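PDB 6LK4: guanosine 5'-monophosphate Reductase, which probably catalyses the irreversible NADPH-dependent deamination of GMP to IMP and binds GTP at a regulatory domain built from paired CBS motifs. Local coordinates for residues Asp16-Ile21 with Phe472-Gly477; His262-Leu267 with Ile291-Ala296; Glu100-Ile105 with Cys129-Asn134. One frame throughout, in Å; residues are numbered along the deposited sequence.

Contact 1 pairs strand 18-20 with strand 472-474 and so brings together residues from near the two ends of the modelled chain; contacts 3 and 2 follow one another, in that order, within the span between. Contact 2 lies on the catalytic TIM barrel, in the loops that follow strands 255-259 and 285-291, about 27 Å from contact 1, centre to centre. Contact 3 belongs to the CBS region and its GTP site, on the other side of the chain's centre, with its centre about 59 Å from contact 1 and 49 Å from contact 2. Barrel and nucleotide sensor are thus well separated, consistent with allosteric control acting over a distance.

Contact 1: residues Asp16-Ile21 with Phe472-Gly477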
ATOM      1  N   ASP A  16     -14.846  25.214  -8.617  1.00 54.72           N
ATOM      2  CA  ASP A  16     -15.189  24.417  -7.442  1.00 56.61           C
ATOM      3  C   ASP A  16     -15.650  25.253  -6.258  1.00 54.30           C
ATOM      4  O   ASP A  16     -16.105  24.673  -5.276  1.00 60.30           O
ATOM      5  CB  ASP A  16     -14.009  23.526  -7.034  1.00 49.28           C
ATOM      6  CG  ASP A  16     -13.737  22.434  -8.069  1.00 64.75           C
ATOM      7  OD1 ASP A  16     -14.549  22.321  -9.020  1.00 71.15           O
ATOM      8  OD2 ASP A  16     -12.735  21.688  -7.954  1.00 67.01           O
ATOM      9  N   ASP A  17     -15.586  26.582  -6.323  1.00 54.71           N
ATOM     10  CA  ASP A  17     -16.103  27.394  -5.226  1.00 50.39           C
ATOM     11  C   ASP A  17     -17.614  27.591  -5.275  1.00 58.42           C
ATOM     12  O   ASP A  17     -18.199  28.024  -4.276  1.00 55.33           O
ATOM     13  CB  ASP A  17     -15.449  28.773  -5.223  1.00 52.78           C
ATOM     14  CG  ASP A  17     -13.978  28.726  -4.830  1.00 56.85           C
ATOM     15  OD1 ASP A  17     -13.688  28.261  -3.710  1.00 58.91           O
ATOM     16  OD2 ASP A  17     -13.121  29.145  -5.647  1.00 56.80           O
ATOM     17  N   VAL A  18     -18.263  27.332  -6.415  1.00 54.96           N
ATOM     18  CA  VAL A  18     -19.652  27.731  -6.575  1.00 52.77           C
ATOM     19  C   VAL A  18     -20.507  26.579  -7.087  1.00 56.26           C
ATOM     20  O   VAL A  18     -20.017  25.598  -7.650  1.00 58.96           O
ATOM     21  CB  VAL A  18     -19.776  28.946  -7.498  1.00 53.74           C
ATOM     22  CG1 VAL A  18     -19.014  30.104  -6.879  1.00 52.31           C
ATOM     23  CG2 VAL A  18     -19.239  28.625  -8.891  1.00 50.13           C
ATOM     24  N   LEU A  19     -21.807  26.705  -6.852  1.00 56.07           N
ATOM     25  CA  LEU A  19     -22.812  25.839  -7.448  1.00 56.82           C
ATOM     26  C   LEU A  19     -23.856  26.713  -8.127  1.00 55.92           C
ATOM     27  O   LEU A  19     -24.098  27.849  -7.711  1.00 54.02           O
ATOM     28  CB  LEU A  19     -23.486  24.941  -6.408  1.00 57.02           C
ATOM     29  CG  LEU A  19     -22.686  23.857  -5.671  1.00 59.89           C
ATOM     30  CD1 LEU A  19     -23.567  23.170  -4.626  1.00 60.44           C
ATOM     31  CD2 LEU A  19     -22.168  22.838  -6.637  1.00 50.04           C
ATOM     32  N   ILE A  20     -24.444  26.200  -9.206  1.00 56.02           N
ATOM     33  CA  ILE A  20     -25.553  26.904  -9.835  1.00 53.95           C
ATOM     34  C   ILE A  20     -26.784  26.792  -8.943  1.00 53.16           C
ATOM     35  O   ILE A  20     -27.182  25.689  -8.550  1.00 54.56           O
ATOM     36  CB  ILE A  20     -25.812  26.342 -11.239  1.00 52.44           C
ATOM     37  CG1 ILE A  20     -24.685  26.767 -12.182  1.00 57.13           C
ATOM     38  CG2 ILE A  20     -27.177  26.816 -11.783  1.00 53.46           C
ATOM     39  CD1 ILE A  20     -24.660  25.995 -13.487  1.00 56.71           C
ATOM     40  N   ILE A  21     -27.395  27.924  -8.617  1.00 48.17           N
ATOM     41  CA  ILE A  21     -28.586  27.890  -7.763  1.00 54.30           C
ATOM     42  C   ILE A  21     -29.788  27.463  -8.600  1.00 53.59           C
ATOM     43  O   ILE A  21     -30.021  28.046  -9.669  1.00 59.87           O
ATOM     44  CB  ILE A  21     -28.841  29.238  -7.112  1.00 57.05           C
ATOM     45  CG1 ILE A  21     -27.683  29.647  -6.186  1.00 51.94           C
ATOM     46  CG2 ILE A  21     -30.146  29.146  -6.352  1.00 49.55           C
ATOM     47  CD1 ILE A  21     -27.916  30.975  -5.495  1.00 47.54           C
ATOM     48  N   PHE A 472     -25.150  32.000  -8.743  1.00 52.79           N
ATOM     49  CA  PHE A 472     -24.224  31.125  -8.055  1.00 50.88           C
ATOM     50  C   PHE A 472     -24.408  31.221  -6.552  1.00 53.20           C
ATOM     51  O   PHE A 472     -24.848  32.246  -6.027  1.00 57.07           O
ATOM     52  CB  PHE A 472     -22.785  31.491  -8.416  1.00 52.06           C
ATOM     53  CG  PHE A 472     -22.432  31.165  -9.823  1.00 53.50           C
ATOM     54  CD1 PHE A 472     -22.379  29.849 -10.243  1.00 51.42           C
ATOM     55  CD2 PHE A 472     -22.171  32.170 -10.737  1.00 52.10           C
ATOM     56  CE1 PHE A 472     -22.054  29.545 -11.545  1.00 53.66           C
ATOM     57  CE2 PHE A 472     -21.852  31.869 -12.040  1.00 52.79           C
ATOM     58  CZ  PHE A 472     -21.789  30.558 -12.445  1.00 52.57           C
ATOM     59  N   VAL A 473     -24.037  30.147  -5.865  1.00 49.99           N
ATOM     60  CA  VAL A 473     -23.853  30.163  -4.423  1.00 53.08           C
ATOM     61  C   VAL A 473     -22.481  29.570  -4.127  1.00 54.78           C
ATOM     62  O   VAL A 473     -22.059  28.605  -4.773  1.00 54.77           O
ATOM     63  CB  VAL A 473     -24.978  29.388  -3.689  1.00 53.88           C
ATOM     64  CG1 VAL A 473     -24.962  27.896  -4.069  1.00 50.42           C
ATOM     65  CG2 VAL A 473     -24.871  29.580  -2.195  1.00 52.76           C
ATOM     66  N   ARG A 474     -21.790  30.146  -3.148  1.00 55.20           N
ATOM     67  CA  ARG A 474     -20.409  29.804  -2.838  1.00 51.94           C
ATOM     68  C   ARG A 474     -20.332  28.764  -1.730  1.00 58.90           C
ATOM     69  O   ARG A 474     -20.999  28.893  -0.702  1.00 62.75           O
ATOM     70  CB  ARG A 474     -19.688  31.057  -2.391  1.00 60.10           C
ATOM     71  CG  ARG A 474     -18.334  31.278  -2.934  1.00 59.77           C
ATOM     72  CD  ARG A 474     -17.801  32.532  -2.280  1.00 56.55           C
ATOM     73  NE  ARG A 474     -16.667  32.233  -1.422  1.00 60.35           N
ATOM     74  CZ  ARG A 474     -15.891  33.159  -0.875  1.00 63.83           C
ATOM     75  NH1 ARG A 474     -16.149  34.440  -1.109  1.00 55.51           N
ATOM     76  NH2 ARG A 474     -14.858  32.803  -0.111  1.00 65.73           N
ATOM     77  N   MET A 475     -19.504  27.746  -1.925  1.00 61.57           N
ATOM     78  CA  MET A 475     -19.280  26.747  -0.895  1.00 61.23           C
ATOM     79  C   MET A 475     -18.058  27.109  -0.050  1.00 66.18           C
ATOM     80  O   MET A 475     -17.403  28.135  -0.247  1.00 66.58           O
ATOM     81  CB  MET A 475     -19.070  25.354  -1.492  1.00 66.32           C
ATOM     82  CG  MET A 475     -20.281  24.692  -2.092  1.00 67.08           C
ATOM     83  SD  MET A 475     -19.788  23.885  -3.624  1.00 84.52           S
ATOM     84  CE  MET A 475     -19.324  22.266  -3.077  1.00 71.34           C
ATOM     85  N   THR A 476     -17.749  26.219   0.897  1.00 71.84           N
ATOM     86  CA  THR A 476     -16.515  26.200   1.676  1.00 73.85           C
ATOM     87  C   THR A 476     -16.001  24.756   1.742  1.00 84.13           C
ATOM     88  O   THR A 476     -15.664  24.146   0.717  1.00 74.95           O
ATOM     89  CB  THR A 476     -16.758  26.738   3.091  1.00 64.60           C
ATOM     90  OG1 THR A 476     -17.582  25.807   3.778  1.00 59.72           O
ATOM     91  CG2 THR A 476     -17.500  28.060   3.082  1.00 62.94           C
ATOM     92  N   GLY A 477     -15.984  24.183   2.951  1.00 95.64           N
ATOM     93  CA  GLY A 477     -15.525  22.818   3.180  1.00 93.08           C
ATOM     94  C   GLY A 477     -16.451  21.744   2.642  1.00 88.15           C
ATOM     95  O   GLY A 477     -16.166  21.204   1.566  1.00 99.53           O
TER
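V18 and I20 both reach the ring of F472 on one face of a two-stranded ribbon. CG2 of V18 lies 3.6 Å from CD1 of F472, and CG1 of I20 meets CE1 of the same ring, both approaching at a slant; L19 O sits near the ring plane, at its edge. On the other face L19 and V473 stand as a pair. The SD of M475 rests 3.5 Å from CG of L19, placed there by a side chain that bends at chi2 (139°) and again at chi3. I21 crosses V473 at about a right angle, its CG1 3.7 Å from V473 CB.

The backbone then closes the ribbon. L19 and V473 form an antiparallel hydrogen-bonded pair, with L19 N to V473 O at 2.8 Å and V473 N to L19 O at 2.9 Å. M475 N extends the ladder to D17 O at 2.7 Å. At the polar edge, OD2 of D17 is held by the backbone N of T14, while D17 OD1 and R474 NE remain 5.5 Å apart, too far for a salt bridge. Helix 330-344 adds L331 beside V18 and F472, and G327 of a second subunit packs on L19 and V473. The arrangement is a short antiparallel beta ribbon that joins a segment near the start of the chain to the last modelled residues, beside the TIM barrel and at a subunit interface.

Contact 2: residues His262-Leu267 with Ile291-Ala296; sequences HGHSDL and IASAEA
The imidazole of H264 lies flat against A296, in the first turn of helix 294-303, where two successive beta-alpha loops of the TIM barrel meet. CB of A296 stands over one ring face, 3.6 Å from the centroid of the H264 ring and 27° off its normal, a CH-pi contact. The A296 CA is also over that face, near the ring centre, so the helix backbone itself backs the imidazole. With CG anti to the backbone N (chi1 -164°), the ring swings from its own loop toward the helix start; its CE1 comes within 4.2 Å of E295 CB. Beside it, CG2 of I291 packs 3.8 Å from the carbonyl carbon of G263 and equally close to H264 N, where the glycine presents bare backbone.

Further out, turns and caps set these groups. H264 is the centre of an inverse gamma turn. S265 is the N-cap of helix 266-276, its OG accepting a weak bond from C268 N and donating to H262 O at 3.0 Å. I291, at the end of barrel strand 285-291, is bonded through its backbone to K309 of the adjacent strand 307-310 and to G311 just beyond it. H24 of a third subunit meets the H264 ring, which places this loop at a subunit interface. On the facing helix, S293 is the N-cap residue: its OG accepts from A296 N at 3.0 Å, with an N-H...O angle of 161°.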
ATOM      1  N   HIS A 262       0.336  34.838 -22.041  1.00 55.29           N
ATOM      2  CA  HIS A 262       0.088  36.153 -21.461  1.00 61.15           C
ATOM      3  C   HIS A 262      -0.424  37.089 -22.563  1.00 59.37           C
ATOM      4  O   HIS A 262       0.329  37.865 -23.151  1.00 61.87           O
ATOM      5  CB  HIS A 262       1.370  36.656 -20.799  1.00 59.15           C
ATOM      6  CG  HIS A 262       1.193  37.907 -20.006  1.00 60.97           C
ATOM      7  ND1 HIS A 262      -0.039  38.339 -19.562  1.00 62.43           N
ATOM      8  CD2 HIS A 262       2.096  38.827 -19.583  1.00 64.77           C
ATOM      9  CE1 HIS A 262       0.111  39.477 -18.906  1.00 60.95           C
ATOM     10  NE2 HIS A 262       1.397  39.793 -18.900  1.00 61.18           N
ATOM     11  N   GLY A 263      -1.731  37.021 -22.815  1.00 57.95           N
ATOM     12  CA  GLY A 263      -2.352  37.777 -23.888  1.00 59.91           C
ATOM     13  C   GLY A 263      -2.463  39.273 -23.646  1.00 59.16           C
ATOM     14  O   GLY A 263      -2.638  40.028 -24.611  1.00 62.12           O
ATOM     15  N   HIS A 264      -2.369  39.725 -22.393  1.00 53.81           N
ATOM     16  CA  HIS A 264      -2.391  41.163 -22.102  1.00 60.79           C
ATOM     17  C   HIS A 264      -0.991  41.765 -22.276  1.00 63.59           C
ATOM     18  O   HIS A 264      -0.415  42.362 -21.368  1.00 65.99           O
ATOM     19  CB  HIS A 264      -2.929  41.426 -20.701  1.00 54.95           C
ATOM     20  CG  HIS A 264      -3.337  42.848 -20.464  1.00 59.62           C
ATOM     21  ND1 HIS A 264      -3.773  43.308 -19.239  1.00 64.80           N
ATOM     22  CD2 HIS A 264      -3.370  43.915 -21.297  1.00 60.82           C
ATOM     23  CE1 HIS A 264      -4.068  44.594 -19.332  1.00 60.45           C
ATOM     24  NE2 HIS A 264      -3.831  44.986 -20.569  1.00 61.57           N
ATOM     25  N   SER A 265      -0.444  41.596 -23.478  1.00 65.38           N
ATOM     26  CA  SER A 265       0.906  42.032 -23.805  1.00 61.91           C
ATOM     27  C   SER A 265       0.895  42.796 -25.120  1.00 62.37           C
ATOM     28  O   SER A 265       0.005  42.630 -25.955  1.00 67.11           O
ATOM     29  CB  SER A 265       1.856  40.841 -23.912  1.00 63.97           C
ATOM     30  OG  SER A 265       1.456  40.015 -24.996  1.00 64.95           O
ATOM     31  N   ASP A 266       1.910  43.632 -25.307  1.00 67.18           N
ATOM     32  CA  ASP A 266       2.019  44.374 -26.559  1.00 65.04           C
ATOM     33  C   ASP A 266       2.244  43.438 -27.747  1.00 65.13           C
ATOM     34  O   ASP A 266       1.711  43.671 -28.839  1.00 65.48           O
ATOM     35  CB  ASP A 266       3.138  45.408 -26.445  1.00 62.12           C
ATOM     36  CG  ASP A 266       2.688  46.685 -25.741  1.00 71.24           C
ATOM     37  OD1 ASP A 266       1.470  46.846 -25.494  1.00 70.55           O
ATOM     38  OD2 ASP A 266       3.555  47.532 -25.435  1.00 73.35           O
ATOM     39  N   LEU A 267       3.007  42.359 -27.557  1.00 63.23           N
ATOM     40  CA  LEU A 267       3.206  41.408 -28.646  1.00 66.12           C
ATOM     41  C   LEU A 267       1.868  40.887 -29.150  1.00 69.43           C
ATOM     42  O   LEU A 267       1.622  40.843 -30.360  1.00 74.82           O
ATOM     43  CB  LEU A 267       4.091  40.249 -28.182  1.00 66.99           C
ATOM     44  N   ILE A 291      -6.217  35.795 -21.627  1.00 54.97           N
ATOM     45  CA  ILE A 291      -6.391  36.933 -20.742  1.00 52.34           C
ATOM     46  C   ILE A 291      -7.261  36.544 -19.557  1.00 56.93           C
ATOM     47  O   ILE A 291      -7.978  35.539 -19.573  1.00 59.76           O
ATOM     48  CB  ILE A 291      -7.014  38.134 -21.477  1.00 56.43           C
ATOM     49  CG1 ILE A 291      -8.305  37.713 -22.178  1.00 56.08           C
ATOM     50  CG2 ILE A 291      -6.041  38.673 -22.472  1.00 58.03           C
ATOM     51  CD1 ILE A 291      -9.246  38.867 -22.458  1.00 56.87           C
ATOM     52  N   ALA A 292      -7.213  37.381 -18.531  1.00 56.84           N
ATOM     53  CA  ALA A 292      -7.936  37.103 -17.308  1.00 51.93           C
ATOM     54  C   ALA A 292      -8.500  38.344 -16.629  1.00 55.13           C
ATOM     55  O   ALA A 292      -9.106  38.213 -15.560  1.00 64.37           O
ATOM     56  CB  ALA A 292      -7.032  36.342 -16.333  1.00 48.78           C
ATOM     57  N   SER A 293      -8.378  39.523 -17.216  1.00 50.77           N
ATOM     58  CA  SER A 293      -8.844  40.743 -16.569  1.00 53.58           C
ATOM     59  C   SER A 293      -9.732  41.536 -17.515  1.00 56.88           C
ATOM     60  O   SER A 293      -9.690  41.378 -18.739  1.00 53.26           O
ATOM     61  CB  SER A 293      -7.674  41.635 -16.112  1.00 53.36           C
ATOM     62  OG  SER A 293      -7.085  42.323 -17.210  1.00 57.25           O
ATOM     63  N   ALA A 294     -10.507  42.440 -16.923  1.00 59.20           N
ATOM     64  CA  ALA A 294     -11.363  43.298 -17.727  1.00 54.10           C
ATOM     65  C   ALA A 294     -10.532  44.220 -18.611  1.00 55.53           C
ATOM     66  O   ALA A 294     -10.833  44.390 -19.799  1.00 57.34           O
ATOM     67  CB  ALA A 294     -12.296  44.097 -16.823  1.00 49.42           C
ATOM     68  N   GLU A 295      -9.477  44.818 -18.053  1.00 59.18           N
ATOM     69  CA  GLU A 295      -8.649  45.732 -18.842  1.00 61.44           C
ATOM     70  C   GLU A 295      -7.996  45.005 -20.004  1.00 58.22           C
ATOM     71  O   GLU A 295      -7.892  45.555 -21.110  1.00 56.16           O
ATOM     72  CB  GLU A 295      -7.585  46.408 -17.964  1.00 54.16           C
ATOM     73  CG  GLU A 295      -8.106  46.833 -16.583  1.00 67.28           C
ATOM     74  CD  GLU A 295      -8.247  45.646 -15.604  1.00 72.53           C
ATOM     75  OE1 GLU A 295      -7.249  45.329 -14.903  1.00 87.84           O
ATOM     76  OE2 GLU A 295      -9.333  45.014 -15.553  1.00 72.89           O
ATOM     77  N   ALA A 296      -7.556  43.766 -19.777  1.00 56.02           N
ATOM     78  CA  ALA A 296      -7.028  42.981 -20.883  1.00 57.83           C
ATOM     79  C   ALA A 296      -8.097  42.758 -21.947  1.00 57.33           C
ATOM     80  O   ALA A 296      -7.849  42.953 -23.143  1.00 56.80           O
ATOM     81  CB  ALA A 296      -6.482  41.645 -20.382  1.00 58.21           C
TER

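Contact 3: residues Glu100-Ile105 with Cys129-Asn134; sequences ESPRII and CLLVVN. With GTP (guanosine-5'-triphosphate), chain B.
I105 holds CG1 anti to its backbone N (chi1 -160°), so that its CD1 meets CD1 of L130, while its side chain lies alongside V132 and points the same way, CG2 near CG2. L130 also sends CD2 to within 3.6 Å of R103 CB. In R103, chi1 (-55°) keeps CG beside the backbone N and puts it 3.3 Å from O6 of GTP; the bends at chi2 and chi3 then turn the guanidinium away, to a cation-pi contact with W120. The I104 side chain crosses that of V133 at about a right angle, CD1 3.6 Å from CG2. P102 CG touches L131 CD1.

Strands 104-105 and 130-133 are parallel neighbours in a beta-alpha-beta unit of the CBS domain, linked through helix 111-118. L131 N donates to R103 O at 3.1 Å. L131 O then accepts from I105 N, and I105 O from V133 N.

The start of each segment reads the guanine: the backbone N of R103 donates to GTP O6 at 2.9 Å (167°), and the side-chain SG of C129 takes a weak bond from GTP N2 at 3.4 Å. A main-chain donor for O6 and a sulfur acceptor for N2 match the carbonyl and exocyclic amine of guanine, implying that the residues leading into the two strands contribute to recognition of the base, held side by side by the strand pairing.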
ATOM      1  N   GLU A 100     -13.588  19.456 -54.811  1.00 65.18           N
ATOM      2  CA  GLU A 100     -12.652  20.039 -55.759  1.00 63.74           C
ATOM      3  C   GLU A 100     -11.497  19.072 -55.984  1.00 64.97           C
ATOM      4  O   GLU A 100     -11.072  18.360 -55.065  1.00 66.37           O
ATOM      5  CB  GLU A 100     -12.128  21.378 -55.250  1.00 62.26           C
ATOM      6  CG  GLU A 100     -13.143  22.505 -55.286  1.00 69.91           C
ATOM      7  CD  GLU A 100     -12.505  23.841 -54.981  1.00 74.65           C
ATOM      8  OE1 GLU A 100     -11.257  23.902 -54.978  1.00 73.84           O
ATOM      9  OE2 GLU A 100     -13.243  24.821 -54.736  1.00 80.26           O
ATOM     10  N   SER A 101     -11.001  19.039 -57.213  1.00 65.17           N
ATOM     11  CA  SER A 101      -9.826  18.239 -57.562  1.00 67.71           C
ATOM     12  C   SER A 101      -9.948  16.799 -57.066  1.00 63.48           C
ATOM     13  O   SER A 101      -9.154  16.355 -56.228  1.00 61.42           O
ATOM     14  CB  SER A 101      -8.576  18.905 -57.005  1.00 55.98           C
ATOM     15  N   PRO A 102     -10.946  16.043 -57.520  1.00 61.01           N
ATOM     16  CA  PRO A 102     -11.098  14.667 -57.024  1.00 61.15           C
ATOM     17  C   PRO A 102      -9.988  13.769 -57.538  1.00 61.85           C
ATOM     18  O   PRO A 102      -9.455  13.969 -58.633  1.00 64.49           O
ATOM     19  CB  PRO A 102     -12.458  14.232 -57.577  1.00 58.52           C
ATOM     20  CG  PRO A 102     -12.671  15.095 -58.775  1.00 63.14           C
ATOM     21  CD  PRO A 102     -12.028  16.417 -58.450  1.00 61.77           C
ATOM     22  N   ARG A 103      -9.640  12.765 -56.732  1.00 61.30           N
ATOM     23  CA  ARG A 103      -8.536  11.880 -57.098  1.00 64.09           C
ATOM     24  C   ARG A 103      -8.846  11.144 -58.392  1.00 63.80           C
ATOM     25  O   ARG A 103      -9.957  10.639 -58.585  1.00 68.18           O
ATOM     26  CB  ARG A 103      -8.253  10.881 -55.986  1.00 59.61           C
ATOM     27  CG  ARG A 103      -7.988  11.525 -54.638  1.00 65.78           C
ATOM     28  CD  ARG A 103      -6.880  12.562 -54.720  1.00 62.71           C
ATOM     29  NE  ARG A 103      -5.573  11.916 -54.772  1.00 64.76           N
ATOM     30  CZ  ARG A 103      -4.416  12.549 -54.924  1.00 62.99           C
ATOM     31  NH1 ARG A 103      -4.371  13.870 -55.035  1.00 63.76           N
ATOM     32  NH2 ARG A 103      -3.301  11.848 -54.962  1.00 67.83           N
ATOM     33  N   ILE A 104      -7.853  11.096 -59.282  1.00 67.41           N
ATOM     34  CA  ILE A 104      -7.986  10.488 -60.600  1.00 67.44           C
ATOM     35  C   ILE A 104      -6.987   9.333 -60.737  1.00 63.05           C
ATOM     36  O   ILE A 104      -6.181   9.064 -59.853  1.00 63.78           O
ATOM     37  CB  ILE A 104      -7.797  11.516 -61.727  1.00 66.37           C
ATOM     38  CG1 ILE A 104      -6.390  12.106 -61.651  1.00 67.59           C
ATOM     39  CG2 ILE A 104      -8.826  12.617 -61.613  1.00 63.61           C
ATOM     40  CD1 ILE A 104      -6.062  13.012 -62.793  1.00 75.69           C
ATOM     41  N   ILE A 105      -7.069   8.635 -61.868  1.00 69.37           N
ATOM     42  CA  ILE A 105      -6.131   7.564 -62.197  1.00 67.75           C
ATOM     43  C   ILE A 105      -6.204   7.340 -63.700  1.00 69.75           C
ATOM     44  O   ILE A 105      -7.167   7.742 -64.358  1.00 71.75           O
ATOM     45  CB  ILE A 105      -6.443   6.264 -61.409  1.00 70.91           C
ATOM     46  CG1 ILE A 105      -5.212   5.352 -61.378  1.00 68.60           C
ATOM     47  CG2 ILE A 105      -7.681   5.552 -61.979  1.00 66.59           C
ATOM     48  CD1 ILE A 105      -5.412   4.086 -60.612  1.00 69.18           C
ATOM     49  N   CYS A 129     -13.574   6.484 -54.284  1.00 60.13           N
ATOM     50  CA  CYS A 129     -13.476   6.038 -55.660  1.00 62.84           C
ATOM     51  C   CYS A 129     -12.348   6.807 -56.319  1.00 63.97           C
ATOM     52  O   CYS A 129     -11.872   7.813 -55.801  1.00 64.80           O
ATOM     53  CB  CYS A 129     -14.789   6.247 -56.414  1.00 62.01           C
ATOM     54  SG  CYS A 129     -14.950   7.921 -57.002  1.00 60.96           S
ATOM     55  N   LEU A 130     -11.922   6.317 -57.464  1.00 64.18           N
ATOM     56  CA  LEU A 130     -10.990   7.028 -58.316  1.00 65.74           C
ATOM     57  C   LEU A 130     -11.667   7.258 -59.652  1.00 68.65           C
ATOM     58  O   LEU A 130     -12.335   6.355 -60.184  1.00 69.07           O
ATOM     59  CB  LEU A 130      -9.691   6.249 -58.529  1.00 65.94           C
ATOM     60  CG  LEU A 130      -8.854   5.996 -57.281  1.00 71.45           C
ATOM     61  CD1 LEU A 130      -7.702   5.080 -57.622  1.00 67.57           C
ATOM     62  CD2 LEU A 130      -8.351   7.312 -56.696  1.00 66.75           C
ATOM     63  N   LEU A 131     -11.528   8.472 -60.175  1.00 63.96           N
ATOM     64  CA  LEU A 131     -12.073   8.776 -61.486  1.00 67.12           C
ATOM     65  C   LEU A 131     -10.998   8.507 -62.529  1.00 67.70           C
ATOM     66  O   LEU A 131      -9.871   8.997 -62.414  1.00 65.12           O
ATOM     67  CB  LEU A 131     -12.584  10.214 -61.541  1.00 65.20           C
ATOM     68  CG  LEU A 131     -13.763  10.287 -60.570  1.00 67.28           C
ATOM     69  CD1 LEU A 131     -14.071  11.703 -60.173  1.00 60.57           C
ATOM     70  CD2 LEU A 131     -14.992   9.588 -61.148  1.00 61.47           C
ATOM     71  N   VAL A 132     -11.338   7.687 -63.514  1.00 69.07           N
ATOM     72  CA  VAL A 132     -10.405   7.314 -64.566  1.00 70.88           C
ATOM     73  C   VAL A 132     -10.525   8.351 -65.671  1.00 73.08           C
ATOM     74  O   VAL A 132     -11.596   8.512 -66.267  1.00 74.35           O
ATOM     75  CB  VAL A 132     -10.690   5.896 -65.091  1.00 69.19           C
ATOM     76  CG1 VAL A 132      -9.501   5.381 -65.873  1.00 70.88           C
ATOM     77  CG2 VAL A 132     -11.007   4.965 -63.936  1.00 65.60           C
ATOM     78  N   VAL A 133      -9.440   9.077 -65.924  1.00 69.37           N
ATOM     79  CA  VAL A 133      -9.436  10.126 -66.929  1.00 72.50           C
ATOM     80  C   VAL A 133      -8.309   9.837 -67.906  1.00 74.24           C
ATOM     81  O   VAL A 133      -7.452   8.990 -67.662  1.00 76.29           O
ATOM     82  CB  VAL A 133      -9.298  11.537 -66.314  1.00 71.86           C
ATOM     83  CG1 VAL A 133     -10.469  11.820 -65.399  1.00 69.62           C
ATOM     84  CG2 VAL A 133      -7.991  11.662 -65.566  1.00 71.83           C
ATOM     85  N   ASN A 134      -8.319  10.563 -69.029  1.00 77.37           N
ATOM     86  CA  ASN A 134      -7.389  10.255 -70.116  1.00 74.39           C
ATOM     87  C   ASN A 134      -5.960  10.659 -69.774  1.00 76.33           C
ATOM     88  O   ASN A 134      -5.017   9.922 -70.076  1.00 77.91           O
ATOM     89  CB  ASN A 134      -7.845  10.914 -71.421  1.00 74.77           C
ATOM     90  CG  ASN A 134      -7.857  12.427 -71.355  1.00 78.82           C
ATOM     91  OD1 ASN A 134      -7.508  13.032 -70.337  1.00 80.35           O
ATOM     92  ND2 ASN A 134      -8.266  13.051 -72.450  1.00 78.78           N
TER
HETATM   93  O3B GTP B 601     -15.633   6.253 -45.136  1.00 84.08           O
HETATM   94  PB  GTP B 601     -16.724   7.136 -45.918  1.00 84.03           P
HETATM   95  O1B GTP B 601     -17.088   8.366 -45.107  1.00 83.21           O
HETATM   96  O2B GTP B 601     -17.958   6.305 -46.220  1.00 89.72           O
HETATM   97  O3A GTP B 601     -15.942   7.530 -47.271  1.00 78.40           O
HETATM   98  PA  GTP B 601     -16.179   6.846 -48.713  1.00 79.56           P
HETATM   99  O1A GTP B 601     -17.406   5.969 -48.787  1.00 82.02           O
HETATM  100  O2A GTP B 601     -14.926   6.117 -49.092  1.00 72.96           O
HETATM  101  O5' GTP B 601     -16.422   8.101 -49.689  1.00 79.74           O
HETATM  102  C5' GTP B 601     -15.415   9.055 -49.905  1.00 69.03           C
HETATM  103  C4' GTP B 601     -15.478  10.199 -48.895  1.00 67.90           C
HETATM  104  O4' GTP B 601     -14.212  10.830 -48.940  1.00 68.77           O
HETATM  105  C3' GTP B 601     -16.505  11.276 -49.203  1.00 67.59           C
HETATM  106  O3' GTP B 601     -16.987  11.800 -47.981  1.00 66.88           O
HETATM  107  C2' GTP B 601     -15.702  12.342 -49.913  1.00 63.80           C
HETATM  108  O2' GTP B 601     -16.177  13.658 -49.744  1.00 63.10           O
HETATM  109  C1' GTP B 601     -14.326  12.183 -49.301  1.00 65.47           C
HETATM  110  N9  GTP B 601     -13.367  12.518 -50.348  1.00 61.09           N
HETATM  111  C8  GTP B 601     -12.432  13.507 -50.281  1.00 62.00           C
HETATM  112  N7  GTP B 601     -11.761  13.525 -51.450  1.00 61.90           N
HETATM  113  C5  GTP B 601     -12.270  12.561 -52.254  1.00 64.77           C
HETATM  114  C6  GTP B 601     -11.944  12.163 -53.541  1.00 64.41           C
HETATM  115  O6  GTP B 601     -11.024  12.753 -54.128  1.00 63.58           O
HETATM  116  N1  GTP B 601     -12.637  11.122 -54.137  1.00 61.91           N
HETATM  117  C2  GTP B 601     -13.642  10.487 -53.438  1.00 63.61           C
HETATM  118  N2  GTP B 601     -14.322   9.482 -53.992  1.00 61.73           N
HETATM  119  N3  GTP B 601     -13.952  10.890 -52.153  1.00 63.05           N
HETATM  120  C4  GTP B 601     -13.280  11.914 -51.572  1.00 61.84           C